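Long-range contacts in porin (Rhodobacter capsulatus, PDB 2POR), which forms channels, as a homotrimer in the outer membrane, that let small hydrophilic solutes of up to about 0.6 kDa diffuse passively through: residues L206-A211 / V220-T225; R24-F29 / S44-E49; A125-V130 / A154-G159. All coordinates share one frame; numbering follows the deposited sequence.

Interaction 1: residues L206-A211 / V220-T225; sequences LDRDFA and VAAAAT
Arg208 sets off with CG opposite its backbone N (chi1 179°), runs on extended and then bends at chi3 (68°), which lays its guanidinium inside the curve of loop 220-225. There Arg208 NH1 donates to Ala223 O at 2.9 Å in an almost straight bond lying in the guanidinium plane, though it meets that oxygen from above the carbonyl plane. Arg208 NH2 donates to Ala222 O at 3.2 Å, and a weak bond links NH1 to Thr225 OG1. Val220 CG2 covers one face of the guanidinium, 3.5 Å from Arg208 NE. Asp209 grips the same group side-on: Arg208 NE reaches Asp209 OD1 at 2.8 Å and Arg208 NH2 reaches OD2. From the opposite face of the carboxylate, Val220 N donates to Asp209 OD1 at 3.1 Å. The backbones join where Arg208 N donates to Thr225 O (2.9 Å). This sits at the start of helix 208-214, whose N-cap Asp207 accepts from Phe210 N through OD2 and from Ala179 N through OD1. Buried, its charge probably balanced by Asp209, Arg208 spends its other side-chain N-H groups on two carbonyls and, weakly, a hydroxyl, so polar bonds, with Val220 packed alongside, probably do much to fix the loop before strand 226-240.

Interaction 2: residues R24-F29 / S44-E49; sequences RSRVLF and SFKAHE
Arg26 rises from its strand beside Lys46 and His48. Past CB and CG, Arg26 CD lies 3.9 Å from His48 CE1; NE makes a salt bridge to Asp7 of strand 2-14, and a bend at chi3 (-60°) turns the guanidinium, with CZ and NH1 lying against Lys46 CD and CE. Lys46 CE covers one face of the guanidinium, 3.8 Å from Arg26 NH1, and Arg24 NH2 lies over the centre of the opposite face. The backbones run antiparallel: Phe29 N donates to Phe45 O at 3.0 Å, and Ala47 N to Val27 O at 2.9 Å as a 3-10 turn begins, where Glu49 OE1 accepts from Lys46 N. The rings of Phe29 and Phe45 meet obliquely, Phe29 CD2 lying 3.7 Å from Phe45 CE1. The contact pairs hairpin strands 19-34 and 40-46 in the porin barrel wall, its Phe29 and Phe45 face packed against other subunits at the trimer interface, with Phe45 of a second subunit on Val27. With an alanine in place of Arg26, Asp7 is likely to lose its ionic partner and Lys46 the flat surface its methylenes rest on. Arg26 NH1 and Lys46 NZ are only 4.2 Å apart, so Asp7 probably offsets part of the repulsion.

Interaction 3: residues A125-V130 / A154-G159; sequences AGAFSV and AAYTFG
Tyr156 swings its ring beside Ala127, with CE1 of Tyr156 3.5 Å from Ala127 CB; CG stands opposite the backbone N (chi1 180°), carrying the ring across to the neighbouring turn. The edge of the same ring, at CD1, meets Phe128 CB. Phe128 and Tyr156 are a non-hydrogen-bonded antiparallel pair, and their side chains share the face that also carries Val130 and Ala154. Phe128's own ring leads the other way, bringing CD1 to 3.5 Å from Ala155 O, while Val130 CG1 rests on Ala154 CB at 3.9 Å. Ser129 and Ala155 form the hydrogen-bonded pair: Ala155 N donates to Ser129 O at 2.8 Å and Ser129 N to Ala155 O at 3.0 Å. From within the type II' turn Ala125 to Phe128, Ala127 O accepts from Thr157 N in the carbonyl plane, at 168° on the hydrogen. A water also donates to Ala127 O and hydrogen-bonds to Thr157 OG1, which has a second partner in Thr162 of strand 161-171; Ser129 OG bonds to Ser124. The contact lies where the turn from strand 118-125 enters strand 128-134, beside the end of strand 148-158, with the rings of Phe128 and Tyr156 on the surface. Hydrocarbon thus meets hydrocarbon on the Phe128 and Tyr156 face, with hydroxyls and water around Ser129 and Thr157, as suits a barrel wall with one apolar and one polar side.

Overall arrangement
From the N terminus, interaction 2 comes first: strand 19-34 turns back into strand 40-46, and pairing 24-29 with 44-49 closes a hairpin at the trimer interface. Interaction 3 follows, joining strands 128-134 and 148-158, next to each other in the barrel, across an intervening 23 residues. Interaction 1 comes last, closing the short excursion through helix 208-214. The three loops follow in series; none nests within or crosses another. Their centres lie 32 to 38 Å apart and no two touch, yet all reach the same 16-stranded antiparallel sheet: interactions 2 and 3 pair neighbouring strands, while interaction 1 joins the end of strand 195-207 and the start of helix 208-214 to the loop before strand 226-240.

Interaction 1: residues L206-A211 / V220-T225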
# COMPACT_ATOMS: atom_id res chain seq x y z
N LEU A 206 -18.48 -0.50 32.41
CA LEU A 206 -17.97 0.32 31.34
C LEU A 206 -17.96 1.79 31.75
O LEU A 206 -18.71 2.17 32.65
CB LEU A 206 -18.84 0.19 30.12
CG LEU A 206 -18.94 -1.17 29.45
CD1 LEU A 206 -19.87 -1.06 28.25
CD2 LEU A 206 -17.53 -1.64 29.05
N ASP A 207 -17.12 2.63 31.13
CA ASP A 207 -17.16 4.06 31.32
C ASP A 207 -18.52 4.50 30.77
O ASP A 207 -18.96 4.04 29.70
CB ASP A 207 -16.05 4.71 30.53
CG ASP A 207 -16.19 6.22 30.47
OD1 ASP A 207 -15.96 6.86 31.51
OD2 ASP A 207 -16.54 6.75 29.42
N ARG A 208 -19.16 5.44 31.47
CA ARG A 208 -20.46 5.97 31.08
C ARG A 208 -20.51 6.49 29.67
O ARG A 208 -21.37 6.09 28.89
CB ARG A 208 -20.90 7.14 32.00
CG ARG A 208 -22.26 7.78 31.64
CD ARG A 208 -22.39 9.14 32.35
NE ARG A 208 -21.45 10.11 31.81
CZ ARG A 208 -20.60 10.75 32.62
NH1 ARG A 208 -20.58 10.57 33.94
NH2 ARG A 208 -19.72 11.57 32.07
N ASP A 209 -19.60 7.41 29.34
CA ASP A 209 -19.69 7.99 28.03
C ASP A 209 -19.23 7.04 26.92
O ASP A 209 -19.75 7.11 25.80
CB ASP A 209 -18.88 9.29 28.04
CG ASP A 209 -19.54 10.39 28.91
OD1 ASP A 209 -20.75 10.37 29.12
OD2 ASP A 209 -18.81 11.25 29.37
N PHE A 210 -18.35 6.09 27.19
CA PHE A 210 -18.00 5.04 26.22
C PHE A 210 -19.28 4.19 25.95
O PHE A 210 -19.68 3.97 24.79
CB PHE A 210 -16.82 4.24 26.86
CG PHE A 210 -16.39 2.95 26.17
CD1 PHE A 210 -17.04 1.76 26.46
CD2 PHE A 210 -15.36 2.97 25.25
CE1 PHE A 210 -16.66 0.59 25.83
CE2 PHE A 210 -14.99 1.80 24.62
CZ PHE A 210 -15.64 0.61 24.91
N ALA A 211 -20.02 3.79 27.01
CA ALA A 211 -21.27 3.08 26.86
C ALA A 211 -22.31 3.82 26.07
O ALA A 211 -23.00 3.26 25.21
CB ALA A 211 -21.79 2.78 28.25
N VAL A 220 -22.47 12.92 28.58
CA VAL A 220 -23.00 13.87 29.55
C VAL A 220 -21.81 14.67 30.09
O VAL A 220 -20.69 14.15 30.28
CB VAL A 220 -23.86 13.20 30.73
CG1 VAL A 220 -24.36 11.86 30.28
CG2 VAL A 220 -23.16 13.14 32.02
N ALA A 221 -22.03 15.97 30.30
CA ALA A 221 -20.99 16.87 30.75
C ALA A 221 -20.87 16.81 32.25
O ALA A 221 -21.39 17.68 32.96
CB ALA A 221 -21.33 18.28 30.31
N ALA A 222 -20.21 15.77 32.73
CA ALA A 222 -19.99 15.49 34.15
C ALA A 222 -18.74 14.65 34.26
O ALA A 222 -18.25 14.17 33.22
CB ALA A 222 -21.11 14.66 34.79
N ALA A 223 -18.17 14.52 35.45
CA ALA A 223 -17.04 13.63 35.70
C ALA A 223 -17.47 12.17 35.45
O ALA A 223 -18.63 11.76 35.68
CB ALA A 223 -16.58 13.74 37.15
N ALA A 224 -16.50 11.42 34.92
CA ALA A 224 -16.72 10.04 34.50
C ALA A 224 -17.24 9.18 35.61
O ALA A 224 -16.85 9.28 36.78
CB ALA A 224 -15.43 9.43 34.02
N THR A 225 -18.16 8.32 35.25
CA THR A 225 -18.67 7.34 36.20
C THR A 225 -18.67 6.00 35.47
O THR A 225 -18.57 6.00 34.22
CB THR A 225 -20.13 7.72 36.64
OG1 THR A 225 -21.01 7.80 35.50
CG2 THR A 225 -20.11 9.07 37.34
O HOH W 1 -17.98 14.18 29.57

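Interaction 2: residues R24-F29 / S44-E49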
# COMPACT_ATOMS: atom_id res chain seq x y z
N ARG A 24 -14.49 -6.64 -3.19
CA ARG A 24 -13.16 -6.30 -2.72
C ARG A 24 -12.23 -7.46 -3.08
O ARG A 24 -12.72 -8.55 -3.37
CB ARG A 24 -13.06 -6.15 -1.21
CG ARG A 24 -13.22 -7.31 -0.33
CD ARG A 24 -12.81 -6.95 1.04
NE ARG A 24 -12.92 -8.17 1.83
CZ ARG A 24 -12.95 -8.26 3.16
NH1 ARG A 24 -12.92 -7.21 3.96
NH2 ARG A 24 -12.92 -9.48 3.69
N SER A 25 -10.93 -7.27 -3.04
CA SER A 25 -9.97 -8.36 -3.13
C SER A 25 -8.85 -7.97 -2.20
O SER A 25 -8.57 -6.78 -1.97
CB SER A 25 -9.48 -8.56 -4.58
OG SER A 25 -9.05 -7.43 -5.28
N ARG A 26 -8.18 -8.96 -1.59
CA ARG A 26 -7.10 -8.76 -0.62
C ARG A 26 -6.00 -9.82 -0.88
O ARG A 26 -6.31 -10.88 -1.45
CB ARG A 26 -7.60 -8.95 0.81
CG ARG A 26 -8.82 -8.06 1.08
CD ARG A 26 -9.15 -8.03 2.53
NE ARG A 26 -9.43 -9.35 2.98
CZ ARG A 26 -9.62 -9.67 4.25
NH1 ARG A 26 -9.58 -8.79 5.23
NH2 ARG A 26 -9.81 -10.95 4.57
N VAL A 27 -4.76 -9.56 -0.49
CA VAL A 27 -3.64 -10.50 -0.59
C VAL A 27 -3.05 -10.52 0.81
O VAL A 27 -2.94 -9.47 1.47
CB VAL A 27 -2.61 -10.01 -1.62
CG1 VAL A 27 -1.26 -10.71 -1.52
CG2 VAL A 27 -3.21 -10.29 -2.99
N LEU A 28 -2.73 -11.74 1.29
CA LEU A 28 -2.06 -11.95 2.55
C LEU A 28 -0.62 -12.44 2.33
O LEU A 28 -0.34 -13.32 1.52
CB LEU A 28 -2.87 -12.96 3.38
CG LEU A 28 -2.26 -13.45 4.69
CD1 LEU A 28 -2.19 -12.36 5.76
CD2 LEU A 28 -3.13 -14.55 5.20
N PHE A 29 0.35 -11.81 2.98
CA PHE A 29 1.75 -12.21 2.96
C PHE A 29 1.97 -13.03 4.21
O PHE A 29 1.70 -12.50 5.30
CB PHE A 29 2.69 -11.02 3.05
CG PHE A 29 2.53 -10.08 1.88
CD1 PHE A 29 3.00 -10.42 0.64
CD2 PHE A 29 1.89 -8.86 2.06
CE1 PHE A 29 2.83 -9.56 -0.42
CE2 PHE A 29 1.71 -7.99 1.00
CZ PHE A 29 2.18 -8.34 -0.25
N SER A 44 2.85 -11.72 9.49
CA SER A 44 1.95 -11.64 8.35
C SER A 44 1.19 -10.31 8.39
O SER A 44 1.03 -9.74 9.48
CB SER A 44 0.94 -12.78 8.36
OG SER A 44 0.25 -12.87 9.57
N PHE A 45 0.74 -9.88 7.24
CA PHE A 45 -0.11 -8.71 7.10
C PHE A 45 -0.68 -8.74 5.70
O PHE A 45 -0.15 -9.47 4.85
CB PHE A 45 0.71 -7.43 7.33
CG PHE A 45 1.85 -7.11 6.38
CD1 PHE A 45 1.63 -6.40 5.22
CD2 PHE A 45 3.14 -7.54 6.69
CE1 PHE A 45 2.70 -6.12 4.36
CE2 PHE A 45 4.20 -7.25 5.83
CZ PHE A 45 3.99 -6.55 4.66
N LYS A 46 -1.77 -8.00 5.43
CA LYS A 46 -2.37 -7.98 4.12
C LYS A 46 -1.87 -6.81 3.35
O LYS A 46 -1.36 -5.84 3.93
CB LYS A 46 -3.88 -7.91 4.20
CG LYS A 46 -4.37 -9.09 5.01
CD LYS A 46 -5.85 -9.30 4.91
CE LYS A 46 -6.26 -10.47 5.79
NZ LYS A 46 -6.10 -10.13 7.19
N ALA A 47 -2.01 -6.82 2.04
CA ALA A 47 -1.39 -5.84 1.21
C ALA A 47 -1.96 -4.44 1.54
O ALA A 47 -1.23 -3.44 1.53
CB ALA A 47 -1.67 -6.13 -0.25
N HIS A 48 -3.26 -4.31 1.81
CA HIS A 48 -3.85 -2.99 2.10
C HIS A 48 -3.40 -2.46 3.46
O HIS A 48 -3.64 -1.30 3.75
CB HIS A 48 -5.40 -3.08 2.04
CG HIS A 48 -6.05 -3.89 3.14
ND1 HIS A 48 -6.17 -5.21 3.27
CD2 HIS A 48 -6.64 -3.34 4.25
CE1 HIS A 48 -6.79 -5.48 4.39
NE2 HIS A 48 -7.07 -4.34 4.98
N GLU A 49 -2.71 -3.28 4.27
CA GLU A 49 -2.24 -2.93 5.59
C GLU A 49 -0.77 -2.69 5.54
O GLU A 49 -0.18 -2.56 6.63
CB GLU A 49 -2.37 -4.02 6.61
CG GLU A 49 -3.73 -4.63 6.69
CD GLU A 49 -3.79 -5.78 7.68
OE1 GLU A 49 -2.97 -6.70 7.68
OE2 GLU A 49 -4.72 -5.77 8.49
O HOH W 2 -5.11 -6.55 1.00

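Interaction 3: residues A125-V130 / A154-G159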
# COMPACT_ATOMS: atom_id res chain seq x y z
N ALA A 125 -1.14 -27.14 26.15
CA ALA A 125 -0.51 -28.40 26.50
C ALA A 125 -1.70 -29.34 26.58
O ALA A 125 -2.57 -29.18 27.44
CB ALA A 125 0.14 -28.26 27.83
N GLY A 126 -1.84 -30.28 25.67
CA GLY A 126 -2.93 -31.23 25.75
C GLY A 126 -4.29 -30.60 25.56
O GLY A 126 -4.65 -30.03 24.53
N ALA A 127 -5.08 -30.75 26.61
CA ALA A 127 -6.46 -30.30 26.62
C ALA A 127 -6.67 -28.85 27.06
O ALA A 127 -7.76 -28.27 27.02
CB ALA A 127 -7.22 -31.23 27.54
N PHE A 128 -5.61 -28.22 27.50
CA PHE A 128 -5.75 -26.98 28.14
C PHE A 128 -5.05 -25.90 27.35
O PHE A 128 -3.97 -26.11 26.78
CB PHE A 128 -5.20 -27.30 29.47
CG PHE A 128 -4.86 -26.10 30.31
CD1 PHE A 128 -5.86 -25.52 31.09
CD2 PHE A 128 -3.56 -25.60 30.31
CE1 PHE A 128 -5.53 -24.43 31.87
CE2 PHE A 128 -3.23 -24.51 31.09
CZ PHE A 128 -4.23 -23.94 31.87
N SER A 129 -5.64 -24.71 27.40
CA SER A 129 -5.06 -23.54 26.76
C SER A 129 -5.13 -22.30 27.65
O SER A 129 -6.11 -22.15 28.38
CB SER A 129 -5.78 -23.22 25.48
OG SER A 129 -5.75 -24.26 24.51
N VAL A 130 -4.09 -21.49 27.68
CA VAL A 130 -4.11 -20.22 28.38
C VAL A 130 -3.62 -19.10 27.47
O VAL A 130 -2.79 -19.33 26.58
CB VAL A 130 -3.23 -20.19 29.59
CG1 VAL A 130 -3.98 -20.96 30.61
CG2 VAL A 130 -1.84 -20.70 29.32
N ALA A 154 -8.48 -18.82 30.05
CA ALA A 154 -8.06 -20.22 30.08
C ALA A 154 -9.18 -21.03 29.51
O ALA A 154 -10.34 -20.64 29.60
CB ALA A 154 -7.82 -20.70 31.46
N ALA A 155 -8.90 -22.15 28.85
CA ALA A 155 -9.95 -22.98 28.30
C ALA A 155 -9.53 -24.44 28.50
O ALA A 155 -8.35 -24.78 28.68
CB ALA A 155 -10.15 -22.76 26.80
N TYR A 156 -10.52 -25.30 28.47
CA TYR A 156 -10.33 -26.71 28.61
C TYR A 156 -11.28 -27.44 27.67
O TYR A 156 -12.50 -27.22 27.63
CB TYR A 156 -10.57 -27.05 30.08
CG TYR A 156 -10.41 -28.54 30.36
CD1 TYR A 156 -9.15 -29.13 30.28
CD2 TYR A 156 -11.54 -29.30 30.66
CE1 TYR A 156 -9.04 -30.49 30.48
CE2 TYR A 156 -11.43 -30.67 30.86
CZ TYR A 156 -10.17 -31.25 30.77
OH TYR A 156 -10.04 -32.61 30.95
N THR A 157 -10.72 -28.31 26.85
CA THR A 157 -11.52 -29.11 25.95
C THR A 157 -11.70 -30.52 26.52
O THR A 157 -10.74 -31.11 27.01
CB THR A 157 -10.82 -29.14 24.60
OG1 THR A 157 -10.53 -27.78 24.28
CG2 THR A 157 -11.69 -29.77 23.52
N PHE A 158 -12.91 -31.05 26.55
CA PHE A 158 -13.22 -32.40 26.98
C PHE A 158 -14.28 -32.89 26.02
O PHE A 158 -15.47 -32.53 25.98
CB PHE A 158 -13.74 -32.41 28.43
CG PHE A 158 -14.92 -31.52 28.81
CD1 PHE A 158 -14.73 -30.16 29.01
CD2 PHE A 158 -16.18 -32.07 28.95
CE1 PHE A 158 -15.80 -29.37 29.35
CE2 PHE A 158 -17.26 -31.27 29.29
CZ PHE A 158 -17.07 -29.92 29.49
N GLY A 159 -13.75 -33.66 25.10
CA GLY A 159 -14.58 -34.28 24.11
C GLY A 159 -15.03 -33.22 23.14
O GLY A 159 -14.20 -32.48 22.59
O HOH W 3 -8.64 -26.06 25.25